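Local coordinates for protein FMN-dependent nitronate monooxygenase (Shewanella oneidensis, PDB 5LSM) that probably uses flavin mononucleotide to oxidise propionate 3-nitronate with molecular oxygen, a detoxifying nitronate monooxygenase reaction, at residues A[310-313]-A[319-322]; A[151-156]-A[162-167]. All coordinates share one frame; numbering follows the deposited sequence.

Contact 1 of 2, residues A[310-313]-A[319-322]; sequences AAER and FSPL
Ala311 and Glu312, one after the other on the last turn of helix 301-313, meet Phe319 and Ser320 of the irregular segment that follows, which folds back along that turn, outside the strands of the TIM-barrel sheet. Ala311 comes first and points its methyl at the loop: CB touches Phe319 CD2 at 3.9 Å, approaching the ring obliquely. A side chain this short lets the helix backbone come close to a bulky phenyl, which also meets the rings of Tyr93, Phe97 and Phe283, an aromatic setting that suits a buried phenylalanine. Glu312 then reaches the next loop residue. Its CG is anti to the carbonyl carbon (chi1 -75°) and the chain is extended beyond it, carrying the carboxylate out to the buried Ser320. OE2 forms a salt bridge with Arg308 NE, one helical turn earlier, an interaction that would be expected to favour the ionised carboxylate. The same glutamate oxygen ties the loop hydroxyl to a cation on its own helix. The hydroxyl is the donor: Ser320 OG reaches the anti lone pair of Glu312 OE2, the one turned away from OE1, at 2.6 Å.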
ATOM      1  N   ALA A 310      30.564   7.684   9.368  1.00 36.80           N
ATOM      2  CA  ALA A 310      31.722   7.516   8.480  1.00 40.42           C
ATOM      3  C   ALA A 310      31.324   7.631   7.015  1.00 44.11           C
ATOM      4  O   ALA A 310      32.015   8.276   6.234  1.00 49.06           O
ATOM      5  CB  ALA A 310      32.390   6.168   8.720  1.00 39.78           C
ATOM      6  N   ALA A 311      30.241   6.957   6.629  1.00 41.53           N
ATOM      7  CA  ALA A 311      29.889   6.874   5.215  1.00 38.55           C
ATOM      8  C   ALA A 311      29.297   8.201   4.730  1.00 33.35           C
ATOM      9  O   ALA A 311      29.622   8.663   3.636  1.00 24.45           O
ATOM     10  CB  ALA A 311      28.933   5.717   4.974  1.00 41.29           C
ATOM     11  N   GLU A 312      28.530   8.863   5.598  1.00 33.94           N
ATOM     12  CA  GLU A 312      28.045  10.229   5.314  1.00 40.37           C
ATOM     13  C   GLU A 312      29.203  11.211   5.174  1.00 38.38           C
ATOM     14  O   GLU A 312      29.229  11.987   4.237  1.00 39.73           O
ATOM     15  CB  GLU A 312      27.049  10.726   6.383  1.00 37.83           C
ATOM     16  CG  GLU A 312      25.663  10.102   6.262  1.00 43.41           C
ATOM     17  CD  GLU A 312      24.623  10.722   7.189  1.00 49.70           C
ATOM     18  OE1 GLU A 312      24.853  11.833   7.708  1.00 56.94           O
ATOM     19  OE2 GLU A 312      23.546  10.107   7.372  1.00 51.47           O
ATOM     20  N   ARG A 313      30.203  11.119   6.047  1.00 39.89           N
ATOM     21  CA  ARG A 313      31.365  12.010   5.942  1.00 44.61           C
ATOM     22  C   ARG A 313      32.029  11.915   4.555  1.00 43.48           C
ATOM     23  O   ARG A 313      32.476  12.920   4.022  1.00 43.23           O
ATOM     24  CB  ARG A 313      32.387  11.745   7.057  1.00 42.10           C
ATOM     25  N   PHE A 319      24.611   4.056   4.473  1.00 38.23           N
ATOM     26  CA  PHE A 319      24.270   3.553   5.807  1.00 39.37           C
ATOM     27  C   PHE A 319      23.362   4.528   6.565  1.00 37.26           C
ATOM     28  O   PHE A 319      23.404   4.604   7.786  1.00 33.82           O
ATOM     29  CB  PHE A 319      25.550   3.239   6.603  1.00 41.24           C
ATOM     30  CG  PHE A 319      26.312   2.058   6.074  1.00 43.45           C
ATOM     31  CD1 PHE A 319      26.024   0.778   6.516  1.00 48.96           C
ATOM     32  CD2 PHE A 319      27.229   2.215   5.050  1.00 51.07           C
ATOM     33  CE1 PHE A 319      26.668  -0.318   5.979  1.00 50.57           C
ATOM     34  CE2 PHE A 319      27.875   1.125   4.500  1.00 48.08           C
ATOM     35  CZ  PHE A 319      27.599  -0.142   4.970  1.00 56.24           C
ATOM     36  N   SER A 320      22.529   5.261   5.830  1.00 36.60           N
ATOM     37  CA  SER A 320      21.664   6.266   6.441  1.00 37.66           C
ATOM     38  C   SER A 320      20.199   5.788   6.488  1.00 38.56           C
ATOM     39  O   SER A 320      19.722   5.158   5.549  1.00 30.99           O
ATOM     40  CB  SER A 320      21.758   7.578   5.672  1.00 37.18           C
ATOM     41  OG  SER A 320      23.056   8.139   5.758  1.00 43.97           O
ATOM     42  N   PRO A 321      19.487   6.094   7.584  1.00 35.00           N
ATOM     43  CA  PRO A 321      18.036   5.976   7.604  1.00 33.47           C
ATOM     44  C   PRO A 321      17.368   7.131   6.842  1.00 34.85           C
ATOM     45  O   PRO A 321      17.214   8.232   7.367  1.00 39.08           O
ATOM     46  CB  PRO A 321      17.709   6.038   9.096  1.00 33.57           C
ATOM     47  CG  PRO A 321      18.761   6.927   9.652  1.00 33.38           C
ATOM     48  CD  PRO A 321      20.012   6.578   8.873  1.00 34.27           C
ATOM     49  N   LEU A 322      17.000   6.874   5.594  1.00 33.24           N
ATOM     50  CA  LEU A 322      16.519   7.907   4.713  1.00 28.29           C
ATOM     51  C   LEU A 322      14.999   7.836   4.692  1.00 28.98           C
ATOM     52  O   LEU A 322      14.397   7.415   3.720  1.00 26.94           O
ATOM     53  CB  LEU A 322      17.082   7.675   3.314  1.00 31.03           C
ATOM     54  CG  LEU A 322      18.596   7.748   3.129  1.00 29.27           C
ATOM     55  CD1 LEU A 322      18.964   7.188   1.766  1.00 27.20           C
ATOM     56  CD2 LEU A 322      19.057   9.193   3.241  1.00 31.25           C
TER

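Contact 2 of 2, residues A[151-156]-A[162-167]; sequences VISTAT and LWLEAR
Leu164 carries almost all of the helix side of this contact, its two methyls set against Ser153, Thr154 and Ala155 of the strand. The axes of the short segments, strand 151-155 and helix 162-166, approach to 9.0 Å and run nearly antiparallel, at 162°. A forked aliphatic side chain suits that spacing. With CG anti to the carbonyl carbon (chi1 -65°), the two branches of Leu164 reach different parts of the strand. Leu164 CD1 lies 3.5 Å from the backbone O of Thr154. The same CD1 of Leu164 is 4.0 Å from Ala155 CB. Leu164 CD2 lies against Ser153, 3.6 Å from its OG. No hydrogen bond crosses here; the grip is van der Waals contact.

Ser153 is small enough to let the CD2 methyl lie against it, and its hydroxyl is not stranded in the apolar layer. With chi1 at 177°, OG is turned away from its own backbone N and hydrogen-bonds to Gly134 O, with a weak second bond to Phe131 O, so a buried polar atom is satisfied beside the methyl it touches. Ala155, also directed at the helix, offers just one methyl and lets CD1 settle close to the strand. Between them Thr154 points the other way; its side chain lies about 5 Å from the bound FMN and touches Gln175, an FMN-binding residue. Small residues facing the helix and a threonine facing the cofactor side show the alternation of a parallel barrel strand, here the first strand and the helix of a beta-alpha-beta unit of the TIM barrel that holds the flavin.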
ATOM      1  N   VAL A 151      -5.692  13.757  22.997  1.00 32.26           N
ATOM      2  CA  VAL A 151      -4.745  12.681  22.773  1.00 33.16           C
ATOM      3  C   VAL A 151      -5.060  11.965  21.470  1.00 32.59           C
ATOM      4  O   VAL A 151      -6.192  11.497  21.270  1.00 37.15           O
ATOM      5  CB  VAL A 151      -4.784  11.677  23.926  1.00 32.28           C
ATOM      6  CG1 VAL A 151      -4.022  10.411  23.572  1.00 37.09           C
ATOM      7  CG2 VAL A 151      -4.207  12.305  25.184  1.00 37.81           C
ATOM      8  N   ILE A 152      -4.045  11.843  20.617  1.00 29.52           N
ATOM      9  CA  ILE A 152      -4.142  11.049  19.392  1.00 29.97           C
ATOM     10  C   ILE A 152      -3.024   9.996  19.278  1.00 31.47           C
ATOM     11  O   ILE A 152      -1.965  10.137  19.896  1.00 25.91           O
ATOM     12  CB  ILE A 152      -4.108  11.946  18.142  1.00 28.18           C
ATOM     13  CG1 ILE A 152      -2.748  12.618  17.992  1.00 25.32           C
ATOM     14  CG2 ILE A 152      -5.193  12.999  18.209  1.00 27.72           C
ATOM     15  CD1 ILE A 152      -2.619  13.408  16.712  1.00 26.06           C
ATOM     16  N   SER A 153      -3.276   8.940  18.492  1.00 30.23           N
ATOM     17  CA  SER A 153      -2.290   7.873  18.285  1.00 30.96           C
ATOM     18  C   SER A 153      -2.470   7.213  16.938  1.00 30.36           C
ATOM     19  O   SER A 153      -3.463   7.457  16.248  1.00 28.48           O
ATOM     20  CB  SER A 153      -2.364   6.816  19.377  1.00 33.28           C
ATOM     21  OG  SER A 153      -1.442   5.759  19.111  1.00 36.69           O
ATOM     22  N   THR A 154      -1.485   6.407  16.547  1.00 26.74           N
ATOM     23  CA  THR A 154      -1.450   5.863  15.199  1.00 30.10           C
ATOM     24  C   THR A 154      -2.047   4.435  15.170  1.00 28.12           C
ATOM     25  O   THR A 154      -1.785   3.626  16.041  1.00 34.94           O
ATOM     26  CB  THR A 154      -0.005   5.918  14.608  1.00 34.85           C
ATOM     27  OG1 THR A 154       0.295   7.253  14.154  1.00 34.20           O
ATOM     28  CG2 THR A 154       0.144   4.974  13.437  1.00 34.78           C
ATOM     29  N   ALA A 155      -2.930   4.182  14.215  1.00 26.18           N
ATOM     30  CA  ALA A 155      -3.449   2.843  13.947  1.00 24.11           C
ATOM     31  C   ALA A 155      -3.007   2.405  12.570  1.00 23.23           C
ATOM     32  O   ALA A 155      -3.155   3.169  11.612  1.00 22.46           O
ATOM     33  CB  ALA A 155      -4.958   2.859  14.002  1.00 23.63           C
ATOM     34  N   THR A 156      -2.493   1.179  12.462  1.00 22.85           N
ATOM     35  CA  THR A 156      -2.184   0.582  11.152  1.00 27.34           C
ATOM     36  C   THR A 156      -3.140  -0.525  10.736  1.00 27.16           C
ATOM     37  O   THR A 156      -2.969  -1.115   9.668  1.00 30.26           O
ATOM     38  CB  THR A 156      -0.757   0.001  11.085  1.00 29.89           C
ATOM     39  OG1 THR A 156      -0.641  -1.136  11.963  1.00 26.87           O
ATOM     40  CG2 THR A 156       0.285   1.069  11.429  1.00 30.28           C
ATOM     41  N   LEU A 162      -9.691   0.320  16.957  1.00 31.83           N
ATOM     42  CA  LEU A 162     -10.708   0.026  17.941  1.00 32.47           C
ATOM     43  C   LEU A 162     -10.106  -0.003  19.340  1.00 32.05           C
ATOM     44  O   LEU A 162     -10.772   0.348  20.325  1.00 30.61           O
ATOM     45  CB  LEU A 162     -11.381  -1.305  17.631  1.00 33.69           C
ATOM     46  CG  LEU A 162     -12.315  -1.282  16.421  1.00 37.18           C
ATOM     47  CD1 LEU A 162     -12.535  -2.675  15.854  1.00 36.90           C
ATOM     48  CD2 LEU A 162     -13.639  -0.647  16.790  1.00 34.80           C
ATOM     49  N   TRP A 163      -8.858  -0.444  19.431  1.00 31.07           N
ATOM     50  CA  TRP A 163      -8.153  -0.459  20.703  1.00 32.47           C
ATOM     51  C   TRP A 163      -7.930   0.967  21.183  1.00 32.26           C
ATOM     52  O   TRP A 163      -8.098   1.255  22.355  1.00 30.57           O
ATOM     53  CB  TRP A 163      -6.809  -1.170  20.581  1.00 33.51           C
ATOM     54  CG  TRP A 163      -6.116  -1.346  21.914  1.00 38.43           C
ATOM     55  CD1 TRP A 163      -6.346  -2.327  22.822  1.00 39.61           C
ATOM     56  CD2 TRP A 163      -5.087  -0.519  22.471  1.00 36.50           C
ATOM     57  NE1 TRP A 163      -5.529  -2.169  23.905  1.00 43.55           N
ATOM     58  CE2 TRP A 163      -4.740  -1.070  23.714  1.00 39.28           C
ATOM     59  CE3 TRP A 163      -4.440   0.640  22.049  1.00 40.48           C
ATOM     60  CZ2 TRP A 163      -3.754  -0.524  24.527  1.00 39.71           C
ATOM     61  CZ3 TRP A 163      -3.451   1.187  22.859  1.00 42.21           C
ATOM     62  CH2 TRP A 163      -3.126   0.611  24.087  1.00 42.78           C
ATOM     63  N   LEU A 164      -7.549   1.849  20.266  1.00 30.86           N
ATOM     64  CA  LEU A 164      -7.309   3.240  20.595  1.00 32.52           C
ATOM     65  C   LEU A 164      -8.594   3.990  21.018  1.00 33.91           C
ATOM     66  O   LEU A 164      -8.591   4.750  21.988  1.00 31.35           O
ATOM     67  CB  LEU A 164      -6.639   3.946  19.426  1.00 29.21           C
ATOM     68  CG  LEU A 164      -5.245   3.431  19.105  1.00 31.03           C
ATOM     69  CD1 LEU A 164      -4.742   3.999  17.789  1.00 30.96           C
ATOM     70  CD2 LEU A 164      -4.287   3.778  20.227  1.00 33.39           C
ATOM     71  N   GLU A 165      -9.683   3.766  20.298  1.00 34.53           N
ATOM     72  CA  GLU A 165     -10.956   4.353  20.670  1.00 34.12           C
ATOM     73  C   GLU A 165     -11.349   3.917  22.070  1.00 33.87           C
ATOM     74  O   GLU A 165     -11.661   4.744  22.929  1.00 34.69           O
ATOM     75  CB  GLU A 165     -12.027   3.935  19.690  1.00 35.45           C
ATOM     76  CG  GLU A 165     -13.316   4.724  19.815  1.00 41.17           C
ATOM     77  CD  GLU A 165     -14.331   4.308  18.776  1.00 44.90           C
ATOM     78  OE1 GLU A 165     -14.503   3.083  18.583  1.00 44.23           O
ATOM     79  OE2 GLU A 165     -14.925   5.200  18.128  1.00 51.02           O
ATOM     80  N   ALA A 166     -11.246   2.613  22.306  1.00 33.49           N
ATOM     81  CA  ALA A 166     -11.662   1.988  23.562  1.00 31.23           C
ATOM     82  C   ALA A 166     -10.872   2.521  24.754  1.00 30.73           C
ATOM     83  O   ALA A 166     -11.376   2.574  25.853  1.00 39.81           O
ATOM     84  CB  ALA A 166     -11.502   0.472  23.461  1.00 29.40           C
ATOM     85  N   ARG A 167      -9.635   2.924  24.515  1.00 33.91           N
ATOM     86  CA  ARG A 167      -8.767   3.439  25.551  1.00 34.09           C
ATOM     87  C   ARG A 167      -8.762   4.973  25.585  1.00 33.43           C
ATOM     88  O   ARG A 167      -7.901   5.576  26.202  1.00 40.25           O
ATOM     89  CB  ARG A 167      -7.343   2.914  25.332  1.00 38.23           C
ATOM     90  CG  ARG A 167      -7.196   1.407  25.513  1.00 43.25           C
ATOM     91  CD  ARG A 167      -6.046   1.086  26.455  1.00 58.49           C
ATOM     92  NE  ARG A 167      -6.070   1.968  27.630  1.00 63.98           N
ATOM     93  CZ  ARG A 167      -4.999   2.494  28.229  1.00 55.88           C
ATOM     94  NH1 ARG A 167      -3.767   2.231  27.808  1.00 48.61           N
ATOM     95  NH2 ARG A 167      -5.171   3.300  29.263  1.00 65.96           N
TER

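In the fold
Contact 2 comes first along the chain and contact 1 follows it. Their centres are 34 Å apart, on opposite sides of the chain's centre; their nearest atoms are about 17 Å apart, and the two contacts share no strand or helix. Contact 2 belongs to the parallel eight-stranded sheet, joining strand 150-155 to helix 158-166 just before strand 171-175. Contact 1 comes after the last strand of that sheet, 234-237, and joins helix 301-313 to the loop leading towards helix 336-342. Contact 2 is thus part of the barrel framework next to the FMN, whereas contact 1, its Ser320 side chain about 11 Å from the flavin, joins later parts of the chain, and the two do not touch.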